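Local coordinates for protein putative phosphohistidine phosphatase, SixA (Nakamurella multipartita, PDB 4HBZ) that probably acts as a phosphatase of the histidine phosphatase superfamily, perhaps removing phosphate from phosphohistidine in proteins, as its SixA name suggests, at residues P61-T74 / V108-H120. Sequence-based numbering, arbitrary orientation. Where two conformers were deposited one is given.
Sequences PAVDVVVCSTAART and VPADASTVLVVGH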
# COMPACT_ATOMS: atom_id res chain seq x y z
N PRO A 61 -12.34 -6.49 -2.57
CA PRO A 61 -13.42 -5.67 -2.10
C PRO A 61 -13.21 -4.21 -2.35
O PRO A 61 -12.06 -3.74 -2.42
CB PRO A 61 -13.46 -5.98 -0.58
CG PRO A 61 -12.78 -7.30 -0.46
CD PRO A 61 -11.69 -7.22 -1.47
N ALA A 62 -14.30 -3.47 -2.47
CA ALA A 62 -14.19 -2.04 -2.70
C ALA A 62 -13.35 -1.38 -1.61
O ALA A 62 -13.50 -1.67 -0.43
CB ALA A 62 -15.56 -1.37 -2.72
N VAL A 63 -12.45 -0.52 -2.02
CA VAL A 63 -11.62 0.17 -1.04
C VAL A 63 -12.53 1.11 -0.22
O VAL A 63 -13.31 1.88 -0.75
CB VAL A 63 -10.46 0.93 -1.72
CG1 VAL A 63 -9.78 1.88 -0.76
CG2 VAL A 63 -9.47 -0.04 -2.33
N ASP A 64 -12.33 1.10 1.11
CA ASP A 64 -13.10 1.97 1.99
C ASP A 64 -12.41 3.30 2.28
O ASP A 64 -13.07 4.35 2.39
CB ASP A 64 -13.44 1.30 3.32
CG ASP A 64 -14.24 0.04 3.13
OD1 ASP A 64 -15.37 0.14 2.54
OD2 ASP A 64 -13.74 -1.06 3.49
N VAL A 65 -11.09 3.25 2.42
CA VAL A 65 -10.28 4.40 2.84
C VAL A 65 -8.94 4.35 2.12
O VAL A 65 -8.35 3.28 1.98
CB VAL A 65 -10.04 4.35 4.37
CG1 VAL A 65 -9.16 5.48 4.83
CG2 VAL A 65 -11.37 4.36 5.12
N VAL A 66 -8.49 5.51 1.63
CA VAL A 66 -7.17 5.61 1.00
C VAL A 66 -6.38 6.58 1.89
O VAL A 66 -6.91 7.62 2.34
CB VAL A 66 -7.26 6.21 -0.40
CG1 VAL A 66 -5.89 6.26 -1.05
CG2 VAL A 66 -8.18 5.37 -1.25
N VAL A 67 -5.13 6.20 2.15
CA VAL A 67 -4.12 7.11 2.75
C VAL A 67 -3.10 7.36 1.63
O VAL A 67 -2.50 6.40 1.09
CB VAL A 67 -3.45 6.55 4.01
CG1 VAL A 67 -2.67 7.66 4.69
CG2 VAL A 67 -4.50 5.92 4.97
N CYS A 68 -2.89 8.63 1.26
CA CYS A 68 -2.13 8.96 0.08
C CYS A 68 -1.14 10.09 0.33
O CYS A 68 -1.49 11.09 0.91
CB CYS A 68 -3.11 9.39 -1.02
SG CYS A 68 -2.39 9.63 -2.68
N SER A 69 0.10 9.90 -0.10
CA SER A 69 1.07 10.99 -0.12
C SER A 69 0.54 12.19 -0.90
O SER A 69 -0.15 12.06 -1.91
CB SER A 69 2.36 10.50 -0.77
OG SER A 69 3.24 11.55 -1.01
N THR A 70 0.91 13.38 -0.45
CA THR A 70 0.48 14.62 -1.07
C THR A 70 1.20 14.93 -2.39
O THR A 70 0.80 15.83 -3.12
CB THR A 70 0.68 15.79 -0.11
OG1 THR A 70 2.03 15.73 0.38
CG2 THR A 70 -0.36 15.71 1.05
N ALA A 71 2.25 14.17 -2.73
CA ALA A 71 2.98 14.42 -3.97
C ALA A 71 2.01 14.30 -5.17
O ALA A 71 1.08 13.46 -5.16
CB ALA A 71 4.12 13.46 -4.15
N ALA A 72 2.27 15.07 -6.21
CA ALA A 72 1.47 14.96 -7.46
C ALA A 72 1.43 13.51 -7.96
O ALA A 72 0.40 13.01 -8.37
CB ALA A 72 1.98 15.90 -8.53
N ARG A 73 2.55 12.81 -7.93
CA ARG A 73 2.61 11.50 -8.55
C ARG A 73 1.81 10.45 -7.85
O ARG A 73 1.26 9.53 -8.48
CB ARG A 73 4.07 11.06 -8.75
CG ARG A 73 4.93 10.94 -7.48
CD ARG A 73 6.40 10.86 -7.87
NE ARG A 73 7.36 10.81 -6.77
CZ ARG A 73 7.93 11.90 -6.22
NH1 ARG A 73 7.52 13.15 -6.48
NH2 ARG A 73 8.93 11.74 -5.37
N THR A 74 1.72 10.54 -6.52
CA THR A 74 0.88 9.67 -5.73
C THR A 74 -0.62 10.05 -5.90
O THR A 74 -1.47 9.20 -6.10
CB THR A 74 1.32 9.68 -4.25
OG1 THR A 74 1.64 11.03 -3.89
CG2 THR A 74 2.59 8.84 -4.06
N VAL A 108 -7.22 5.21 10.58
CA VAL A 108 -8.38 5.15 9.69
C VAL A 108 -9.63 4.73 10.47
O VAL A 108 -9.55 4.15 11.58
CB VAL A 108 -8.19 4.16 8.49
CG1 VAL A 108 -6.96 4.59 7.71
CG2 VAL A 108 -8.16 2.73 8.91
N PRO A 109 -10.80 5.02 9.93
CA PRO A 109 -12.05 4.54 10.58
C PRO A 109 -11.97 3.06 10.86
O PRO A 109 -11.63 2.25 10.03
CB PRO A 109 -13.12 4.88 9.56
CG PRO A 109 -12.57 6.11 8.88
CD PRO A 109 -11.08 5.91 8.79
N ALA A 110 -12.23 2.69 12.10
CA ALA A 110 -11.96 1.37 12.55
C ALA A 110 -12.75 0.33 11.80
O ALA A 110 -12.24 -0.78 11.68
CB ALA A 110 -12.30 1.26 14.04
N ASP A 111 -13.94 0.65 11.30
CA ASP A 111 -14.76 -0.36 10.65
C ASP A 111 -14.41 -0.52 9.17
O ASP A 111 -15.04 -1.32 8.48
CB ASP A 111 -16.26 -0.04 10.78
CG ASP A 111 -16.76 -0.16 12.21
OD1 ASP A 111 -16.15 -0.92 13.00
OD2 ASP A 111 -17.77 0.52 12.54
N ALA A 112 -13.43 0.23 8.67
CA ALA A 112 -12.96 0.01 7.28
C ALA A 112 -12.52 -1.43 7.12
O ALA A 112 -11.83 -1.98 7.98
CB ALA A 112 -11.82 0.94 6.92
N SER A 113 -12.95 -2.06 6.03
CA SER A 113 -12.53 -3.43 5.75
C SER A 113 -11.32 -3.48 4.82
O SER A 113 -10.49 -4.40 4.92
CB SER A 113 -13.66 -4.24 5.16
OG SER A 113 -14.78 -4.23 6.03
N THR A 114 -11.23 -2.51 3.93
CA THR A 114 -10.17 -2.48 2.88
C THR A 114 -9.55 -1.08 2.84
O THR A 114 -10.26 -0.09 2.68
CB THR A 114 -10.76 -2.84 1.51
OG1 THR A 114 -11.52 -4.06 1.66
CG2 THR A 114 -9.73 -3.03 0.45
N VAL A 115 -8.26 -1.03 3.07
CA VAL A 115 -7.46 0.21 3.06
C VAL A 115 -6.39 0.17 2.00
O VAL A 115 -5.69 -0.80 1.89
CB VAL A 115 -6.84 0.48 4.44
CG1 VAL A 115 -5.94 1.67 4.40
CG2 VAL A 115 -7.91 0.64 5.50
N LEU A 116 -6.29 1.24 1.21
CA LEU A 116 -5.25 1.42 0.22
C LEU A 116 -4.30 2.52 0.70
O LEU A 116 -4.76 3.60 1.05
CB LEU A 116 -5.91 1.83 -1.09
CG LEU A 116 -4.94 2.26 -2.22
CD1 LEU A 116 -3.98 1.13 -2.63
CD2 LEU A 116 -5.71 2.76 -3.46
N VAL A 117 -3.02 2.25 0.60
CA VAL A 117 -1.96 3.23 0.88
C VAL A 117 -1.23 3.51 -0.42
O VAL A 117 -0.77 2.57 -1.04
CB VAL A 117 -0.98 2.72 1.93
CG1 VAL A 117 0.15 3.72 2.22
CG2 VAL A 117 -1.71 2.34 3.23
N VAL A 118 -1.10 4.77 -0.83
CA VAL A 118 -0.36 5.13 -2.03
C VAL A 118 0.81 6.01 -1.60
O VAL A 118 0.65 7.12 -1.11
CB VAL A 118 -1.26 5.86 -3.05
CG1 VAL A 118 -0.49 6.07 -4.35
CG2 VAL A 118 -2.56 5.04 -3.34
N GLY A 119 1.99 5.43 -1.71
CA GLY A 119 3.18 6.13 -1.28
C GLY A 119 4.40 5.87 -2.12
O GLY A 119 4.33 5.63 -3.32
N HIS A 120 5.57 5.93 -1.46
CA HIS A 120 6.85 5.93 -2.13
C HIS A 120 7.74 4.78 -1.64
O HIS A 120 7.65 4.38 -0.46
CB HIS A 120 7.63 7.24 -1.78
CG HIS A 120 6.87 8.50 -2.08
ND1 HIS A 120 7.02 9.16 -3.28
CD2 HIS A 120 5.89 9.15 -1.41
CE1 HIS A 120 6.18 10.19 -3.31
NE2 HIS A 120 5.50 10.21 -2.19
O HOH W 1 -14.19 -3.11 1.68
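Val-108 opens the contact by laying CG1 against CG2 of Val-67 and, in the conformer given, against CG1 of Val-65, 3.7 Å away; the CD of Pro-109 and the CB of Ala-112 close on CG2 of that Val-65 conformer. Past the type I turn 109-112, the backbone N atoms of Ser-113 and Thr-114 both point at one oxygen, OD2 of Asp-64. Ser-113 N comes from above the carboxylate plane at 2.8 Å, while Thr-114 N meets the anti side of OD2 at 2.9 Å. With CG beside its own backbone N (chi1 -59°), Asp-64 reaches both amides, and its N returns a bond to Thr-114 O. A water donates to OD2 and to Ala-62 O and accepts from Thr-114 OG1. Replacing Asp-64 by an alanine removes the carboxylate and is likely to leave the two amides without their shared acceptor and the water without one of its two, freeing the turn to shift. Strand 114-119 runs parallel to 65-69: Leu-116 N and O bond to Val-65 O and Val-67 N, Val-118 N and O to Val-67 O and Ser-69 N. Leu-116 sets CB against Val-63 CG1, and Val-118 packs CG1 against Thr-74 CB and O. At His-120, NE2 shares a 2.9 Å hydrogen bond with Ser-69 OG, which also accepts from Ala-71 N in an ST turn. Thr-74 CG2 makes a CH-pi contact over the ring, whose CE1 sits over one guanidinium face of Arg-73, toward its rim, ring and guanidinium planes 81° apart; Asp-36 salt-bridges that guanidinium. A histidine just past one parallel strand and an arginine starting the helix after its neighbour, both touching His-27, are consistent with the phosphate pocket of the histidine phosphatase fold.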